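Local coordinates for protein KLTH0A00704p (Lachancea thermotolerans, PDB 4J2G) that probably acts in autophagy as an Atg13-family protein, through a HORMA domain, the part described here, implicated in PI 3-kinase recruitment, at residues E130-Q135 / I259-R264; P88-T93 / R205-S210; E126-R131 / I219-S224. The protein carries 1 engineered substitution. One frame throughout, in Å; residues are numbered along the deposited sequence.

In the fold
All three contacts gather around strand 126-136, the middle of a five-stranded antiparallel sheet ordered 201-208, 89-96, 126-136, 255-264, 242-252 in this HORMA domain. Contact 1 joins that central strand to 255-264; contact 2 pairs 89-96, its other neighbour, with outermost strand 201-208; contact 3 sets the loop segment 219-224 against the start of strand 126-136. Centre to centre, contact 1 lies about 9 Å from contact 2 and about 12 Å from contact 3; contact 2 lies about 14 Å from contact 3. Along the chain the order is 88-93, 126-135, 205-210, 219-224, 259-264, so segments interleave. Contacts 1 and 3 share Glu130, Arg131 and a bound sulfate, probably from the crystallisation liquor, which may mark an anion-binding site.

Contact 1 of 3, residues E130-Q135 / I259-R264; sequences ERWLIQ and ISVSYR. With SO4 (sulfate ion), chain C.
Trp132 and Val261 are brought together by their first torsions: the indole CG stands anti to its own carbonyl carbon (chi1 -65°), while Val261, with CG2 anti to its backbone N, holds that methyl over one face of the indole. The result is a CH-pi contact, with Val261 CG2 3.6 Å from the centroid of the Trp132 five-membered ring and nearly on its normal. The pair occupies a non-hydrogen-bonded position between two antiparallel strands, 130-135 and 259-264, in the main sheet of the HORMA domain. Paired backbone bonds of Arg131 with Ser262 and of Leu133 with Ser260 fix the register.

Around the indole, Ile259 CG2 reaches the ring edge, 4.2 Å from Trp132 CE3, and one step on Ile259 CG1 runs alongside Ile134 CG2 at 4.1 Å. At the opposite end Glu130 CG packs against Tyr263 CB, 4.0 Å away. These side chains share one face of the sheet, where helices 18-39 and 158-177 pack over Trp132 and Ile259.

A hydrogen bond near the ring plane also fixes the rotation of the indole. Trp132 NE1 donates to Glu130 OE1 over 3.1 Å at an almost straight 171°, meeting the carboxylate from above its plane. Thr93 OG1 bonds to the same oxygen, so two hydrogen bonds grip this oxygen of a buried side chain.

Arg131 leaves by the other face, with Leu133, Ser260 and Ser262. Its chain turns at chi3 (-80°), carrying the guanidinium away from 259-264 to the sulfate, probably a crystallisation ion; Glu92 supplies a salt bridge to NH2. The anion lies at the guanidinium edge, with Arg131 NH1 3.1 Å from sulfate O1 and Arg131 NH2 2.7 Å from sulfate O4.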
loop_
_atom_site.group_PDB
_atom_site.type_symbol
_atom_site.label_atom_id
_atom_site.label_comp_id
_atom_site.label_asym_id
_atom_site.label_seq_id
_atom_site.Cartn_x
_atom_site.Cartn_y
_atom_site.Cartn_z
ATOM N N GLU A 130 -4.500 2.117 -0.954
ATOM C CA GLU A 130 -3.468 2.082 0.068
ATOM C C GLU A 130 -2.170 2.470 -0.572
ATOM O O GLU A 130 -1.918 2.126 -1.744
ATOM C CB GLU A 130 -3.208 0.670 0.606
ATOM C CG GLU A 130 -4.415 -0.090 1.115
ATOM C CD GLU A 130 -4.070 -1.580 1.476
ATOM O OE1 GLU A 130 -3.187 -2.285 0.828
ATOM O OE2 GLU A 130 -4.736 -2.051 2.413
ATOM N N ARG A 131 -1.312 3.117 0.203
ATOM C CA ARG A 131 0.062 3.295 -0.296
ATOM C C ARG A 131 1.044 3.028 0.819
ATOM O O ARG A 131 1.021 3.723 1.816
ATOM C CB ARG A 131 0.289 4.670 -0.888
ATOM C CG ARG A 131 1.644 4.836 -1.598
ATOM C CD ARG A 131 1.760 6.279 -2.151
ATOM N NE ARG A 131 1.024 6.458 -3.413
ATOM C CZ ARG A 131 0.096 7.395 -3.647
ATOM N NH1 ARG A 131 -0.255 8.272 -2.722
ATOM N NH2 ARG A 131 -0.472 7.471 -4.847
ATOM N N TRP A 132 1.895 2.032 0.612
ATOM C CA TRP A 132 2.862 1.561 1.643
ATOM C C TRP A 132 4.201 2.142 1.277
ATOM O O TRP A 132 4.506 2.359 0.098
ATOM C CB TRP A 132 2.999 0.034 1.570
ATOM C CG TRP A 132 1.783 -0.728 1.918
ATOM C CD1 TRP A 132 0.685 -0.995 1.080
ATOM C CD2 TRP A 132 1.503 -1.363 3.155
ATOM N NE1 TRP A 132 -0.245 -1.708 1.769
ATOM C CE2 TRP A 132 0.238 -1.999 3.020
ATOM C CE3 TRP A 132 2.197 -1.460 4.388
ATOM C CZ2 TRP A 132 -0.359 -2.737 4.053
ATOM C CZ3 TRP A 132 1.618 -2.172 5.398
ATOM C CH2 TRP A 132 0.323 -2.804 5.239
ATOM N N LEU A 133 5.015 2.369 2.277
ATOM C CA LEU A 133 6.366 2.869 2.073
ATOM C C LEU A 133 7.228 2.076 3.076
ATOM O O LEU A 133 6.920 2.072 4.253
ATOM C CB LEU A 133 6.423 4.298 2.552
ATOM C CG LEU A 133 7.839 4.896 2.588
ATOM C CD1 LEU A 133 8.532 4.924 1.208
ATOM C CD2 LEU A 133 7.911 6.265 3.255
ATOM N N ILE A 134 8.273 1.434 2.586
ATOM C CA ILE A 134 9.252 0.674 3.401
ATOM C C ILE A 134 10.577 1.301 2.996
ATOM O O ILE A 134 10.824 1.595 1.779
ATOM C CB ILE A 134 9.242 -0.801 2.993
ATOM C CG1 ILE A 134 7.797 -1.345 3.107
ATOM C CG2 ILE A 134 10.237 -1.617 3.838
ATOM C CD1 ILE A 134 7.573 -2.596 2.284
ATOM N N GLN A 135 11.364 1.611 4.008
ATOM C CA GLN A 135 12.516 2.503 3.910
ATOM C C GLN A 135 13.542 2.178 4.993
ATOM O O GLN A 135 13.160 1.734 6.098
ATOM C CB GLN A 135 12.020 3.819 4.445
ATOM C CG GLN A 135 12.107 4.951 3.511
ATOM C CD GLN A 135 11.509 6.159 4.176
ATOM O OE1 GLN A 135 10.951 6.077 5.297
ATOM N NE2 GLN A 135 11.596 7.288 3.487
ATOM N N ILE A 259 8.430 1.216 8.357
ATOM C CA ILE A 259 7.278 0.838 7.517
ATOM C C ILE A 259 6.071 1.666 7.900
ATOM O O ILE A 259 5.704 1.733 9.058
ATOM C CB ILE A 259 6.869 -0.641 7.727
ATOM C CG1 ILE A 259 8.056 -1.511 7.322
ATOM C CG2 ILE A 259 5.622 -0.987 6.823
ATOM C CD1 ILE A 259 8.016 -2.915 7.857
ATOM N N SER A 260 5.457 2.285 6.937
ATOM C CA SER A 260 4.189 2.993 7.165
ATOM C C SER A 260 3.190 2.754 5.981
ATOM O O SER A 260 3.594 2.293 4.937
ATOM C CB SER A 260 4.465 4.470 7.322
ATOM O OG SER A 260 5.022 4.911 6.066
ATOM N N VAL A 261 1.893 3.025 6.187
ATOM C CA VAL A 261 0.873 2.852 5.155
ATOM C C VAL A 261 -0.146 3.947 5.389
ATOM O O VAL A 261 -0.535 4.194 6.506
ATOM C CB VAL A 261 0.197 1.425 5.138
ATOM C CG1 VAL A 261 -0.512 1.151 6.445
ATOM C CG2 VAL A 261 -0.836 1.325 3.975
ATOM N N SER A 262 -0.524 4.618 4.322
ATOM C CA SER A 262 -1.690 5.521 4.270
ATOM C C SER A 262 -2.756 4.846 3.452
ATOM O O SER A 262 -2.450 4.320 2.381
ATOM C CB SER A 262 -1.299 6.780 3.539
ATOM O OG SER A 262 -0.449 7.510 4.416
ATOM N N TYR A 263 -3.999 4.872 3.946
ATOM C CA TYR A 263 -5.091 4.188 3.305
ATOM C C TYR A 263 -6.436 4.937 3.370
ATOM O O TYR A 263 -6.739 5.599 4.322
ATOM C CB TYR A 263 -5.232 2.777 3.845
ATOM C CG TYR A 263 -5.459 2.729 5.338
ATOM C CD1 TYR A 263 -4.360 2.695 6.228
ATOM C CD2 TYR A 263 -6.720 2.677 5.861
ATOM C CE1 TYR A 263 -4.551 2.646 7.600
ATOM C CE2 TYR A 263 -6.944 2.603 7.253
ATOM C CZ TYR A 263 -5.850 2.564 8.111
ATOM O OH TYR A 263 -6.073 2.535 9.465
ATOM N N ARG A 264 -7.222 4.846 2.309
ATOM C CA ARG A 264 -8.598 5.313 2.321
ATOM C C ARG A 264 -9.412 4.540 3.387
ATOM O O ARG A 264 -9.504 3.317 3.320
ATOM C CB ARG A 264 -9.127 5.059 0.888
ATOM C CG ARG A 264 -10.442 5.725 0.603
ATOM C CD ARG A 264 -10.962 5.355 -0.812
ATOM N NE ARG A 264 -10.063 5.817 -1.853
ATOM C CZ ARG A 264 -9.935 7.093 -2.269
ATOM N NH1 ARG A 264 -10.625 8.081 -1.747
ATOM N NH2 ARG A 264 -9.087 7.379 -3.237
HETATM S S SO4 C . -2.512 10.443 -4.796
HETATM O O1 SO4 C . -1.451 10.906 -3.926
HETATM O O2 SO4 C . -3.651 11.271 -4.379
HETATM O O3 SO4 C . -2.391 10.599 -6.265
HETATM O O4 SO4 C . -2.635 8.986 -4.589
#

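Contact 2 of 3, residues P88-T93 / R205-S210; sequences PLVIET and RILDGS
Pro88 meets the turn that follows strand 205-208: its O accepts from Gly209 N at 2.7 Å, and its ring CG rests 3.5 Å from Ser210 N. That turn is an Asx turn, in which Asp208 OD1 takes hydrogen bonds from both the N and the OG of Ser210. At Leu89 chi2 is nearly eclipsed (-6°), and CD1 lies obliquely against Ile206 CG2, 3.8 Å away on the same face. Val90 forms a reciprocal pair with Leu207, its N 2.9 Å from Leu207 O and its O 2.8 Å from Leu207 N, while its CG2 branch leans on Gly209 CA. Strand 201-208 is the outermost strand of the HORMA-domain sheet on this side within the chain, and here it pairs antiparallel with 89-96. Ile91 lies alongside Ile206, CG1 to CG1 at 4.1 Å, on the face shared with Leu89, where helices 18-39 and 70-78 pack. Glu92 returns to the Leu207 face and bonds through its N to Arg205 O at 2.9 Å. Its carboxylate stands 79° from the Arg205 guanidinium plane, and Glu92 OE1 is 3.8 Å from Arg205 NE: a long salt bridge of charge alone, leaving that buried NE without a hydrogen-bond partner in the model. Stronger partners lie beyond, Arg218 and Arg131 for Glu92, and Glu126 for Arg205.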
loop_
_atom_site.group_PDB
_atom_site.type_symbol
_atom_site.label_atom_id
_atom_site.label_comp_id
_atom_site.label_asym_id
_atom_site.label_seq_id
_atom_site.Cartn_x
_atom_site.Cartn_y
_atom_site.Cartn_z
ATOM N N PRO A 88 13.976 3.547 -1.284
ATOM C CA PRO A 88 12.675 3.368 -0.607
ATOM C C PRO A 88 11.665 2.625 -1.523
ATOM O O PRO A 88 11.573 2.908 -2.752
ATOM C CB PRO A 88 12.224 4.824 -0.325
ATOM C CG PRO A 88 12.904 5.615 -1.416
ATOM C CD PRO A 88 14.274 4.975 -1.529
ATOM N N LEU A 89 10.961 1.679 -0.909
ATOM C CA LEU A 89 10.027 0.750 -1.554
ATOM C C LEU A 89 8.586 1.189 -1.319
ATOM O O LEU A 89 8.113 1.222 -0.192
ATOM C CB LEU A 89 10.270 -0.682 -1.073
ATOM C CG LEU A 89 9.511 -2.023 -1.413
ATOM C CD1 LEU A 89 8.272 -1.955 -2.238
ATOM C CD2 LEU A 89 10.449 -3.038 -2.053
ATOM N N VAL A 90 7.928 1.561 -2.426
ATOM C CA VAL A 90 6.572 2.038 -2.460
ATOM C C VAL A 90 5.640 1.008 -3.062
ATOM O O VAL A 90 5.949 0.397 -4.068
ATOM C CB VAL A 90 6.513 3.405 -3.145
ATOM C CG1 VAL A 90 5.049 3.905 -3.424
ATOM C CG2 VAL A 90 7.217 4.352 -2.204
ATOM N N ILE A 91 4.522 0.748 -2.374
ATOM C CA ILE A 91 3.502 -0.179 -2.895
ATOM C C ILE A 91 2.136 0.513 -2.991
ATOM O O ILE A 91 1.678 1.064 -2.025
ATOM C CB ILE A 91 3.390 -1.436 -2.061
ATOM C CG1 ILE A 91 4.734 -2.198 -2.122
ATOM C CG2 ILE A 91 2.314 -2.390 -2.614
ATOM C CD1 ILE A 91 4.783 -3.386 -1.193
ATOM N N GLU A 92 1.522 0.493 -4.164
ATOM C CA GLU A 92 0.177 1.072 -4.308
ATOM C C GLU A 92 -0.833 -0.077 -4.447
ATOM O O GLU A 92 -0.558 -1.033 -5.106
ATOM C CB GLU A 92 0.150 1.918 -5.529
ATOM C CG GLU A 92 0.981 3.208 -5.387
ATOM C CD GLU A 92 0.699 4.183 -6.579
ATOM O OE1 GLU A 92 0.340 3.709 -7.679
ATOM O OE2 GLU A 92 0.806 5.399 -6.397
ATOM N N THR A 93 -1.975 0.008 -3.768
ATOM C CA THR A 93 -3.017 -1.002 -3.833
ATOM C C THR A 93 -4.174 -0.229 -4.405
ATOM O O THR A 93 -4.491 0.861 -3.934
ATOM C CB THR A 93 -3.388 -1.544 -2.454
ATOM O OG1 THR A 93 -2.279 -2.313 -1.924
ATOM C CG2 THR A 93 -4.625 -2.507 -2.531
ATOM N N ARG A 205 1.221 -2.576 -7.208
ATOM C CA ARG A 205 2.249 -2.093 -8.085
ATOM C C ARG A 205 3.302 -1.687 -7.083
ATOM O O ARG A 205 2.996 -1.063 -6.071
ATOM C CB ARG A 205 1.718 -0.841 -8.812
ATOM C CG ARG A 205 2.716 0.011 -9.513
ATOM C CD ARG A 205 2.059 1.203 -10.248
ATOM N NE ARG A 205 0.616 1.039 -10.327
ATOM C CZ ARG A 205 -0.066 1.116 -11.458
ATOM N NH1 ARG A 205 0.589 1.350 -12.594
ATOM N NH2 ARG A 205 -1.389 0.987 -11.470
ATOM N N ILE A 206 4.529 -2.060 -7.373
ATOM C CA ILE A 206 5.673 -1.710 -6.594
ATOM C C ILE A 206 6.387 -0.656 -7.358
ATOM O O ILE A 206 6.463 -0.737 -8.543
ATOM C CB ILE A 206 6.580 -2.924 -6.472
ATOM C CG1 ILE A 206 5.861 -3.980 -5.630
ATOM C CG2 ILE A 206 7.916 -2.495 -5.941
ATOM C CD1 ILE A 206 6.476 -5.384 -5.625
ATOM N N LEU A 207 6.877 0.355 -6.661
ATOM C CA LEU A 207 7.526 1.524 -7.225
ATOM C C LEU A 207 8.774 1.845 -6.395
ATOM O O LEU A 207 8.819 1.622 -5.135
ATOM C CB LEU A 207 6.663 2.751 -7.111
ATOM C CG LEU A 207 5.341 2.676 -7.900
ATOM C CD1 LEU A 207 4.435 3.858 -7.594
ATOM C CD2 LEU A 207 5.650 2.574 -9.380
ATOM N N ASP A 208 9.793 2.360 -7.089
ATOM C CA ASP A 208 10.967 2.958 -6.420
ATOM C C ASP A 208 10.520 4.337 -5.929
ATOM O O ASP A 208 10.160 5.214 -6.706
ATOM C CB ASP A 208 12.120 3.047 -7.394
ATOM C CG ASP A 208 13.372 3.706 -6.806
ATOM O OD1 ASP A 208 13.282 4.605 -5.917
ATOM O OD2 ASP A 208 14.465 3.303 -7.286
ATOM N N GLY A 209 10.474 4.515 -4.621
ATOM C CA GLY A 209 9.949 5.768 -4.104
ATOM C C GLY A 209 10.868 6.990 -4.072
ATOM O O GLY A 209 10.458 8.046 -3.598
ATOM N N SER A 210 12.101 6.876 -4.557
ATOM C CA SER A 210 12.951 8.063 -4.599
ATOM C C SER A 210 12.685 8.802 -5.898
ATOM O O SER A 210 13.378 9.751 -6.206
ATOM C CB SER A 210 14.419 7.688 -4.491
ATOM O OG SER A 210 14.782 6.878 -5.601
#

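Contact 3 of 3, residues E126-R131 / I219-S224; sequences EIMLER and IGLSKS. With SO4 (sulfate ion), chain C.
Leu221 reaches toward Met128, a selenomethionine, from a type I beta turn, Gly220 to Lys223, that the loop before strand 242-252 lays beside the start of strand 126-136. This part of the HORMA sheet is irregular: Leu129 and Glu130 together face Thr93 as a classic beta bulge, and the loop adds just a single bridge, Ile127 with Ile219. Two backbone bonds make it, Ile219 N to Glu126 O and Met128 N to Ile219 O, both 2.9 Å long. Next to these bonds the isoleucines lie side by side and point the same way, with Ile127 CG1 and Ile219 CG1 3.9 Å apart.

The Leu221 side chain does most of the remaining work. With CG anti to its carbonyl carbon (chi1 -84°), it swings back toward the strand and divides its two methyls between neighbours. CD2 settles 3.9 Å from Met128 CB and also meets the backbone of Met128 and Leu129; CD1 lies 3.9 Å from Arg131 NH1. Leu221 and Met128 cross at about a right angle.

The turn also presents its amides to the sulfate that Arg131 binds. Leu221 N is 2.9 Å from sulfate O4 and Ser222 N 2.8 Å from sulfate O2, with a weaker bond from Ser222 OG. Although the ion probably comes from the crystallisation liquor, an arginine and two backbone N-H groups converging on it are consistent with a small anion site. Arg264 ties the same turn to the sheet, donating to Gly220 O, Lys223 O and Met128 O.

Met128 itself is folded, bent at chi2 (-56°) and again at chi3 (-67°). This curl puts its SE beside Glu92 and its terminal CE 3.4 Å above the guanidinium plane of Arg131, offset toward the rim.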
loop_
_atom_site.group_PDB
_atom_site.type_symbol
_atom_site.label_atom_id
_atom_site.label_comp_id
_atom_site.label_asym_id
_atom_site.label_seq_id
_atom_site.Cartn_x
_atom_site.Cartn_y
_atom_site.Cartn_z
ATOM N N GLU A 126 -8.333 3.277 -12.367
ATOM C CA GLU A 126 -8.230 2.661 -10.993
ATOM C C GLU A 126 -8.630 3.619 -9.860
ATOM O O GLU A 126 -8.638 4.833 -10.053
ATOM C CB GLU A 126 -6.797 2.161 -10.725
ATOM C CG GLU A 126 -5.759 3.232 -10.928
ATOM C CD GLU A 126 -4.343 2.753 -10.671
ATOM O OE1 GLU A 126 -3.910 1.806 -11.365
ATOM O OE2 GLU A 126 -3.664 3.329 -9.768
ATOM N N ILE A 127 -8.975 3.071 -8.685
ATOM C CA ILE A 127 -9.138 3.883 -7.478
ATOM C C ILE A 127 -8.092 3.433 -6.506
ATOM O O ILE A 127 -8.082 2.251 -6.117
ATOM C CB ILE A 127 -10.530 3.687 -6.875
ATOM C CG1 ILE A 127 -11.576 4.115 -7.900
ATOM C CG2 ILE A 127 -10.710 4.368 -5.482
ATOM C CD1 ILE A 127 -12.943 3.494 -7.667
HETATM N N MSE A 128 -7.224 4.360 -6.096
HETATM C CA MSE A 128 -6.178 4.088 -5.109
HETATM C C MSE A 128 -6.788 3.759 -3.780
HETATM O O MSE A 128 -7.739 4.400 -3.366
HETATM C CB MSE A 128 -5.410 5.382 -4.939
HETATM C CG MSE A 128 -4.288 5.472 -5.924
HETATM SE SE MSE A 128 -2.997 4.012 -5.942
HETATM C CE MSE A 128 -2.363 4.518 -4.153
ATOM N N LEU A 129 -6.237 2.765 -3.076
ATOM C CA LEU A 129 -6.789 2.419 -1.809
ATOM C C LEU A 129 -5.739 2.489 -0.667
ATOM O O LEU A 129 -6.091 2.790 0.462
ATOM C CB LEU A 129 -7.339 0.967 -1.907
ATOM C CG LEU A 129 -8.417 0.639 -2.959
ATOM C CD1 LEU A 129 -8.692 -0.830 -3.072
ATOM C CD2 LEU A 129 -9.691 1.412 -2.684
ATOM N N GLU A 130 -4.500 2.117 -0.954
ATOM C CA GLU A 130 -3.468 2.082 0.068
ATOM C C GLU A 130 -2.170 2.470 -0.572
ATOM O O GLU A 130 -1.918 2.126 -1.744
ATOM C CB GLU A 130 -3.208 0.670 0.606
ATOM C CG GLU A 130 -4.415 -0.090 1.115
ATOM C CD GLU A 130 -4.070 -1.580 1.476
ATOM O OE1 GLU A 130 -3.187 -2.285 0.828
ATOM O OE2 GLU A 130 -4.736 -2.051 2.413
ATOM N N ARG A 131 -1.312 3.117 0.203
ATOM C CA ARG A 131 0.062 3.295 -0.296
ATOM C C ARG A 131 1.044 3.028 0.819
ATOM O O ARG A 131 1.021 3.723 1.816
ATOM C CB ARG A 131 0.289 4.670 -0.888
ATOM C CG ARG A 131 1.644 4.836 -1.598
ATOM C CD ARG A 131 1.760 6.279 -2.151
ATOM N NE ARG A 131 1.024 6.458 -3.413
ATOM C CZ ARG A 131 0.096 7.395 -3.647
ATOM N NH1 ARG A 131 -0.255 8.272 -2.722
ATOM N NH2 ARG A 131 -0.472 7.471 -4.847
ATOM N N ILE A 219 -8.478 7.688 -9.842
ATOM C CA ILE A 219 -8.906 8.392 -8.638
ATOM C C ILE A 219 -7.811 8.192 -7.585
ATOM O O ILE A 219 -7.660 7.081 -7.019
ATOM C CB ILE A 219 -10.229 7.823 -8.069
ATOM C CG1 ILE A 219 -11.383 7.874 -9.071
ATOM C CG2 ILE A 219 -10.623 8.502 -6.762
ATOM C CD1 ILE A 219 -11.945 9.248 -9.319
ATOM N N GLY A 220 -7.072 9.260 -7.292
ATOM C CA GLY A 220 -5.971 9.267 -6.343
ATOM C C GLY A 220 -6.420 9.104 -4.875
ATOM O O GLY A 220 -7.577 9.333 -4.533
ATOM N N LEU A 221 -5.500 8.706 -4.000
ATOM C CA LEU A 221 -5.773 8.788 -2.552
ATOM C C LEU A 221 -6.316 10.147 -2.101
ATOM O O LEU A 221 -7.123 10.197 -1.172
ATOM C CB LEU A 221 -4.510 8.454 -1.753
ATOM C CG LEU A 221 -4.218 6.975 -1.507
ATOM C CD1 LEU A 221 -3.140 6.932 -0.450
ATOM C CD2 LEU A 221 -5.459 6.128 -1.103
ATOM N N SER A 222 -5.876 11.239 -2.757
ATOM C CA SER A 222 -6.294 12.631 -2.396
ATOM C C SER A 222 -7.800 12.949 -2.583
ATOM O O SER A 222 -8.352 13.763 -1.833
ATOM C CB SER A 222 -5.457 13.684 -3.150
ATOM O OG SER A 222 -5.833 13.757 -4.549
ATOM N N LYS A 223 -8.437 12.323 -3.576
ATOM C CA LYS A 223 -9.860 12.478 -3.825
ATOM C C LYS A 223 -10.664 11.841 -2.687
ATOM O O LYS A 223 -10.671 10.633 -2.475
ATOM C CB LYS A 223 -10.248 11.889 -5.198
ATOM C CG LYS A 223 -10.026 12.834 -6.380
ATOM C CD LYS A 223 -11.130 13.905 -6.534
ATOM C CE LYS A 223 -10.873 15.178 -5.710
ATOM N NZ LYS A 223 -11.321 16.435 -6.395
ATOM N N SER A 224 -11.333 12.664 -1.924
ATOM C CA SER A 224 -12.176 12.157 -0.896
ATOM C C SER A 224 -13.384 11.928 -1.751
ATOM O O SER A 224 -13.532 12.546 -2.824
ATOM C CB SER A 224 -12.400 13.257 0.143
ATOM O OG SER A 224 -13.095 14.313 -0.448
HETATM S S SO4 C . -2.512 10.443 -4.796
HETATM O O1 SO4 C . -1.451 10.906 -3.926
HETATM O O2 SO4 C . -3.651 11.271 -4.379
HETATM O O3 SO4 C . -2.391 10.599 -6.265
HETATM O O4 SO4 C . -2.635 8.986 -4.589
#